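Local coordinates for RNA-directed RNA polymerase (Infectious pancreatic necrosis virus, PDB 3ZED), which probably synthesises viral RNA on an RNA template from ribonucleoside triphosphates, and is probably found both free and covalently linked to the genome, at residues B[369-379]-B[522-530]. Residues are numbered along the deposited sequence; the frame is centred on the assembly and turned at random.
Sequences MTIIRDSLDND and KNLRETIVE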
ATOM      1  N   MET B 369      11.154  21.088  -3.013  1.00 34.39           N
ATOM      2  CA  MET B 369      11.555  22.135  -3.969  1.00 34.25           C
ATOM      3  C   MET B 369      12.965  22.671  -3.672  1.00 39.35           C
ATOM      4  O   MET B 369      13.708  22.929  -4.618  1.00 40.88           O
ATOM      5  CB  MET B 369      10.534  23.266  -4.024  1.00 35.59           C
ATOM      6  CG  MET B 369       9.204  22.828  -4.641  1.00 37.38           C
ATOM      7  SD  MET B 369       9.309  22.177  -6.355  1.00 41.76           S
ATOM      8  CE  MET B 369       9.928  23.621  -7.239  1.00 37.93           C
ATOM      9  N   THR B 370      13.362  22.748  -2.381  1.00 34.21           N
ATOM     10  CA  THR B 370      14.718  23.142  -1.976  1.00 36.00           C
ATOM     11  C   THR B 370      15.716  22.081  -2.485  1.00 41.33           C
ATOM     12  O   THR B 370      16.723  22.435  -3.080  1.00 41.89           O
ATOM     13  CB  THR B 370      14.794  23.346  -0.443  1.00 40.96           C
ATOM     14  OG1 THR B 370      13.925  24.420  -0.090  1.00 44.79           O
ATOM     15  CG2 THR B 370      16.203  23.683   0.047  1.00 41.63           C
ATOM     16  N   ILE B 371      15.404  20.786  -2.285  1.00 40.08           N
ATOM     17  CA  ILE B 371      16.249  19.671  -2.731  1.00 39.64           C
ATOM     18  C   ILE B 371      16.378  19.723  -4.268  1.00 44.66           C
ATOM     19  O   ILE B 371      17.501  19.636  -4.769  1.00 47.21           O
ATOM     20  CB  ILE B 371      15.735  18.296  -2.201  1.00 40.21           C
ATOM     21  CG1 ILE B 371      15.989  18.174  -0.671  1.00 40.71           C
ATOM     22  CG2 ILE B 371      16.410  17.126  -2.937  1.00 40.01           C
ATOM     23  CD1 ILE B 371      14.970  17.295   0.063  1.00 41.42           C
ATOM     24  N   ILE B 372      15.259  19.942  -4.995  1.00 39.06           N
ATOM     25  CA  ILE B 372      15.238  20.038  -6.461  1.00 39.60           C
ATOM     26  C   ILE B 372      16.080  21.236  -6.946  1.00 46.34           C
ATOM     27  O   ILE B 372      16.919  21.069  -7.836  1.00 46.11           O
ATOM     28  CB  ILE B 372      13.782  20.082  -7.015  1.00 40.87           C
ATOM     29  CG1 ILE B 372      13.102  18.686  -6.886  1.00 39.09           C
ATOM     30  CG2 ILE B 372      13.726  20.613  -8.477  1.00 41.51           C
ATOM     31  CD1 ILE B 372      11.552  18.681  -7.169  1.00 43.54           C
ATOM     32  N   ARG B 373      15.868  22.423  -6.351  1.00 44.52           N
ATOM     33  CA  ARG B 373      16.573  23.658  -6.730  1.00 45.59           C
ATOM     34  C   ARG B 373      18.082  23.539  -6.501  1.00 50.55           C
ATOM     35  O   ARG B 373      18.848  23.934  -7.382  1.00 50.75           O
ATOM     36  CB  ARG B 373      15.995  24.886  -6.006  1.00 44.16           C
ATOM     37  CG  ARG B 373      14.647  25.344  -6.608  1.00 48.60           C
ATOM     38  CD  ARG B 373      14.068  26.545  -5.878  1.00 63.77           C
ATOM     39  NE  ARG B 373      13.340  26.139  -4.672  1.00 79.80           N
ATOM     40  CZ  ARG B 373      12.824  26.972  -3.765  1.00 88.55           C
ATOM     41  NH1 ARG B 373      12.959  28.290  -3.906  1.00 67.05           N
ATOM     42  NH2 ARG B 373      12.174  26.493  -2.709  1.00 65.97           N
ATOM     43  N   ASP B 374      18.509  22.952  -5.362  1.00 47.85           N
ATOM     44  CA  ASP B 374      19.925  22.744  -5.062  1.00 50.37           C
ATOM     45  C   ASP B 374      20.552  21.785  -6.085  1.00 53.70           C
ATOM     46  O   ASP B 374      21.668  22.036  -6.541  1.00 55.36           O
ATOM     47  CB  ASP B 374      20.136  22.239  -3.608  1.00 53.96           C
ATOM     48  CG  ASP B 374      19.802  23.246  -2.503  1.00 75.82           C
ATOM     49  OD1 ASP B 374      19.349  24.382  -2.834  1.00 79.30           O
ATOM     50  OD2 ASP B 374      19.968  22.898  -1.309  1.00 84.03           O
ATOM     51  N   SER B 375      19.814  20.738  -6.492  1.00 48.01           N
ATOM     52  CA  SER B 375      20.279  19.786  -7.492  1.00 48.06           C
ATOM     53  C   SER B 375      20.540  20.484  -8.819  1.00 52.70           C
ATOM     54  O   SER B 375      21.618  20.306  -9.399  1.00 53.99           O
ATOM     55  CB  SER B 375      19.277  18.650  -7.676  1.00 49.81           C
ATOM     56  OG  SER B 375      19.400  17.725  -6.610  1.00 59.31           O
ATOM     57  N   LEU B 376      19.570  21.301  -9.279  1.00 46.82           N
ATOM     58  CA  LEU B 376      19.661  22.049 -10.536  1.00 46.00           C
ATOM     59  C   LEU B 376      20.831  23.055 -10.515  1.00 53.00           C
ATOM     60  O   LEU B 376      21.536  23.162 -11.522  1.00 52.15           O
ATOM     61  CB  LEU B 376      18.343  22.766 -10.858  1.00 44.10           C
ATOM     62  CG  LEU B 376      17.152  21.854 -11.228  1.00 46.22           C
ATOM     63  CD1 LEU B 376      15.858  22.619 -11.128  1.00 43.10           C
ATOM     64  CD2 LEU B 376      17.314  21.206 -12.644  1.00 46.01           C
ATOM     65  N   ASP B 377      21.055  23.755  -9.363  1.00 51.48           N
ATOM     66  CA  ASP B 377      22.151  24.720  -9.215  1.00 53.95           C
ATOM     67  C   ASP B 377      23.512  24.033  -9.235  1.00 60.98           C
ATOM     68  O   ASP B 377      24.476  24.618  -9.732  1.00 62.97           O
ATOM     69  CB  ASP B 377      22.010  25.543  -7.909  1.00 56.29           C
ATOM     70  CG  ASP B 377      20.747  26.388  -7.774  1.00 66.47           C
ATOM     71  OD1 ASP B 377      19.966  26.468  -8.764  1.00 65.63           O
ATOM     72  OD2 ASP B 377      20.519  26.939  -6.668  1.00 68.96           O
ATOM     73  N   ASN B 378      23.599  22.813  -8.669  1.00 57.92           N
ATOM     74  CA  ASN B 378      24.844  22.051  -8.577  1.00 59.95           C
ATOM     75  C   ASN B 378      24.999  21.051  -9.748  1.00 64.02           C
ATOM     76  O   ASN B 378      25.973  20.297  -9.787  1.00 63.30           O
ATOM     77  CB  ASN B 378      24.909  21.336  -7.232  1.00 62.17           C
ATOM     78  CG  ASN B 378      25.075  22.279  -6.063  1.00 90.43           C
ATOM     79  OD1 ASN B 378      26.021  23.075  -6.006  1.00 85.47           O
ATOM     80  ND2 ASN B 378      24.174  22.196  -5.095  1.00 83.46           N
ATOM     81  N   ASP B 379      24.058  21.090 -10.712  1.00 60.89           N
ATOM     82  CA  ASP B 379      23.988  20.221 -11.894  1.00 61.75           C
ATOM     83  C   ASP B 379      24.125  18.718 -11.485  1.00 64.81           C
ATOM     84  O   ASP B 379      24.898  17.949 -12.079  1.00 64.88           O
ATOM     85  CB  ASP B 379      25.012  20.645 -12.965  1.00 66.63           C
ATOM     86  CG  ASP B 379      24.637  20.215 -14.374  1.00 88.63           C
ATOM     87  OD1 ASP B 379      23.530  20.601 -14.851  1.00 88.73           O
ATOM     88  OD2 ASP B 379      25.439  19.491 -15.002  1.00101.95           O
ATOM     89  N   LYS B 522       9.663  19.316 -18.998  1.00 41.88           N
ATOM     90  CA  LYS B 522      10.822  19.912 -19.671  1.00 41.63           C
ATOM     91  C   LYS B 522      11.108  21.329 -19.171  1.00 44.23           C
ATOM     92  O   LYS B 522      10.204  22.006 -18.666  1.00 42.68           O
ATOM     93  CB  LYS B 522      10.604  19.933 -21.191  1.00 44.01           C
ATOM     94  CG  LYS B 522      10.856  18.592 -21.858  1.00 63.61           C
ATOM     95  CD  LYS B 522      10.569  18.641 -23.351  1.00 77.39           C
ATOM     96  CE  LYS B 522      11.062  17.398 -24.058  1.00 91.78           C
ATOM     97  NZ  LYS B 522      10.411  17.208 -25.388  1.00 99.70           N
ATOM     98  N   ASN B 523      12.375  21.783 -19.351  1.00 42.67           N
ATOM     99  CA  ASN B 523      12.877  23.113 -18.980  1.00 43.70           C
ATOM    100  C   ASN B 523      12.483  23.404 -17.534  1.00 45.46           C
ATOM    101  O   ASN B 523      11.754  24.355 -17.247  1.00 44.76           O
ATOM    102  CB  ASN B 523      12.350  24.208 -19.961  1.00 47.90           C
ATOM    103  CG  ASN B 523      12.539  23.892 -21.431  1.00 58.28           C
ATOM    104  OD1 ASN B 523      13.659  23.741 -21.920  1.00 53.16           O
ATOM    105  ND2 ASN B 523      11.444  23.788 -22.170  1.00 45.61           N
ATOM    106  N   LEU B 524      12.911  22.509 -16.635  1.00 43.12           N
ATOM    107  CA  LEU B 524      12.572  22.535 -15.207  1.00 41.88           C
ATOM    108  C   LEU B 524      13.066  23.805 -14.521  1.00 47.03           C
ATOM    109  O   LEU B 524      12.268  24.420 -13.833  1.00 48.65           O
ATOM    110  CB  LEU B 524      13.095  21.272 -14.495  1.00 41.00           C
ATOM    111  CG  LEU B 524      12.658  21.067 -13.027  1.00 44.29           C
ATOM    112  CD1 LEU B 524      11.130  21.163 -12.857  1.00 42.55           C
ATOM    113  CD2 LEU B 524      13.217  19.756 -12.463  1.00 43.03           C
ATOM    114  N   ARG B 525      14.342  24.206 -14.715  1.00 44.63           N
ATOM    115  CA  ARG B 525      14.910  25.437 -14.138  1.00 46.46           C
ATOM    116  C   ARG B 525      14.038  26.658 -14.429  1.00 49.77           C
ATOM    117  O   ARG B 525      13.734  27.434 -13.533  1.00 48.83           O
ATOM    118  CB  ARG B 525      16.309  25.708 -14.724  1.00 51.68           C
ATOM    119  CG  ARG B 525      17.477  25.165 -13.932  1.00 61.65           C
ATOM    120  CD  ARG B 525      18.785  25.417 -14.675  1.00 58.92           C
ATOM    121  NE  ARG B 525      19.853  24.560 -14.161  1.00 61.36           N
ATOM    122  CZ  ARG B 525      20.242  23.430 -14.738  1.00 79.87           C
ATOM    123  NH1 ARG B 525      19.690  23.034 -15.876  1.00 75.56           N
ATOM    124  NH2 ARG B 525      21.200  22.694 -14.189  1.00 67.20           N
ATOM    125  N   GLU B 526      13.679  26.823 -15.714  1.00 47.39           N
ATOM    126  CA  GLU B 526      12.886  27.910 -16.284  1.00 46.71           C
ATOM    127  C   GLU B 526      11.475  27.885 -15.709  1.00 49.34           C
ATOM    128  O   GLU B 526      11.012  28.930 -15.291  1.00 50.61           O
ATOM    129  CB  GLU B 526      12.854  27.823 -17.832  1.00 48.09           C
ATOM    130  CG  GLU B 526      14.211  27.828 -18.544  1.00 52.78           C
ATOM    131  CD  GLU B 526      15.035  26.546 -18.572  1.00 68.97           C
ATOM    132  OE1 GLU B 526      14.606  25.536 -17.970  1.00 58.69           O
ATOM    133  OE2 GLU B 526      16.151  26.574 -19.141  1.00 62.12           O
ATOM    134  N   THR B 527      10.815  26.697 -15.651  1.00 44.25           N
ATOM    135  CA  THR B 527       9.465  26.468 -15.085  1.00 41.91           C
ATOM    136  C   THR B 527       9.402  26.910 -13.616  1.00 45.06           C
ATOM    137  O   THR B 527       8.409  27.528 -13.246  1.00 44.66           O
ATOM    138  CB  THR B 527       9.055  24.971 -15.221  1.00 42.78           C
ATOM    139  OG1 THR B 527       9.195  24.586 -16.579  1.00 41.94           O
ATOM    140  CG2 THR B 527       7.601  24.680 -14.757  1.00 34.91           C
ATOM    141  N   ILE B 528      10.447  26.597 -12.787  1.00 41.26           N
ATOM    142  CA  ILE B 528      10.510  26.994 -11.363  1.00 40.05           C
ATOM    143  C   ILE B 528      10.627  28.530 -11.277  1.00 45.33           C
ATOM    144  O   ILE B 528       9.912  29.144 -10.481  1.00 45.75           O
ATOM    145  CB  ILE B 528      11.643  26.243 -10.597  1.00 41.86           C
ATOM    146  CG1 ILE B 528      11.346  24.718 -10.602  1.00 40.14           C
ATOM    147  CG2 ILE B 528      11.785  26.750  -9.150  1.00 42.10           C
ATOM    148  CD1 ILE B 528      12.484  23.841 -10.191  1.00 40.54           C
ATOM    149  N   VAL B 529      11.465  29.144 -12.137  1.00 41.89           N
ATOM    150  CA  VAL B 529      11.643  30.607 -12.199  1.00 41.82           C
ATOM    151  C   VAL B 529      10.287  31.263 -12.579  1.00 46.30           C
ATOM    152  O   VAL B 529       9.883  32.244 -11.950  1.00 46.99           O
ATOM    153  CB  VAL B 529      12.797  31.006 -13.174  1.00 45.45           C
ATOM    154  CG1 VAL B 529      12.809  32.510 -13.464  1.00 45.12           C
ATOM    155  CG2 VAL B 529      14.151  30.555 -12.642  1.00 45.53           C
ATOM    156  N   GLU B 530       9.583  30.684 -13.562  1.00 42.38           N
ATOM    157  CA  GLU B 530       8.270  31.135 -14.029  1.00 42.21           C
ATOM    158  C   GLU B 530       7.236  31.038 -12.894  1.00 46.91           C
ATOM    159  O   GLU B 530       6.476  31.981 -12.701  1.00 48.01           O
ATOM    160  CB  GLU B 530       7.813  30.304 -15.251  1.00 42.46           C
ATOM    161  CG  GLU B 530       6.615  30.901 -15.968  1.00 52.36           C
ATOM    162  CD  GLU B 530       5.945  30.053 -17.034  1.00 78.84           C
ATOM    163  OE1 GLU B 530       6.529  29.026 -17.451  1.00 87.83           O
ATOM    164  OE2 GLU B 530       4.837  30.439 -17.473  1.00 75.88           O
TER
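Leu376 and Arg525 have the closest CA atoms across the two segments, 6.9 Å apart; the axes of helices 369-377 and 524-530 approach to 11.0 Å and their N-to-C directions make 131°, a steep crossing slightly nearer perpendicular than antiparallel. The end of the first helix lies beside the start of the second, with Ile528 reaching further back along the first, and Asp379, with positive phi, closes helix 369-377 in a Schellman motif. Ile528 is a knob in the hole formed by Met369, Ile372, Arg373 and Leu376, a place suited to a branched residue that can touch several walls at once. Its CG1 branch, anti to the carbonyl carbon (chi1 -63°), carries CD1 to within 3.7 Å of Leu376 CD1, the two side chains meeting tip to tip, and CD1 also touches Ile372 CG2. The other branch, CG2, lies 4.0 Å from Arg373 CD, against the aliphatic part of that arginine. Met369, bent at chi2 and chi3, folds its flexible thioether back so that CE reaches Ile528 CG1 at 3.8 Å. Leu524 crosses Leu376 at about a right angle, CG against CD1. Arg525 serves both apolar and polar needs: its methylenes slide past Leu376, whose CD2 lies over one guanidinium face, while NH2 donates to Leu376 O at 2.7 Å, a carbonyl near the helix end. The same NH2 forms a salt bridge with the anti lone pair of Asp379 OD1 at 3.2 Å, the carboxylate and guanidinium planes 24° apart. One nitrogen thus ties together the helix end and the residue that terminates it. On the apolar side of the contact, Leu393 and Trp398 of the antiparallel sheet pack against Ile372 and Leu524, Asn396 from the turn between their strands bonds to the start of helix 524-533, and Phe574 of strand 573-578 touches Met369, Arg373 and Ile528.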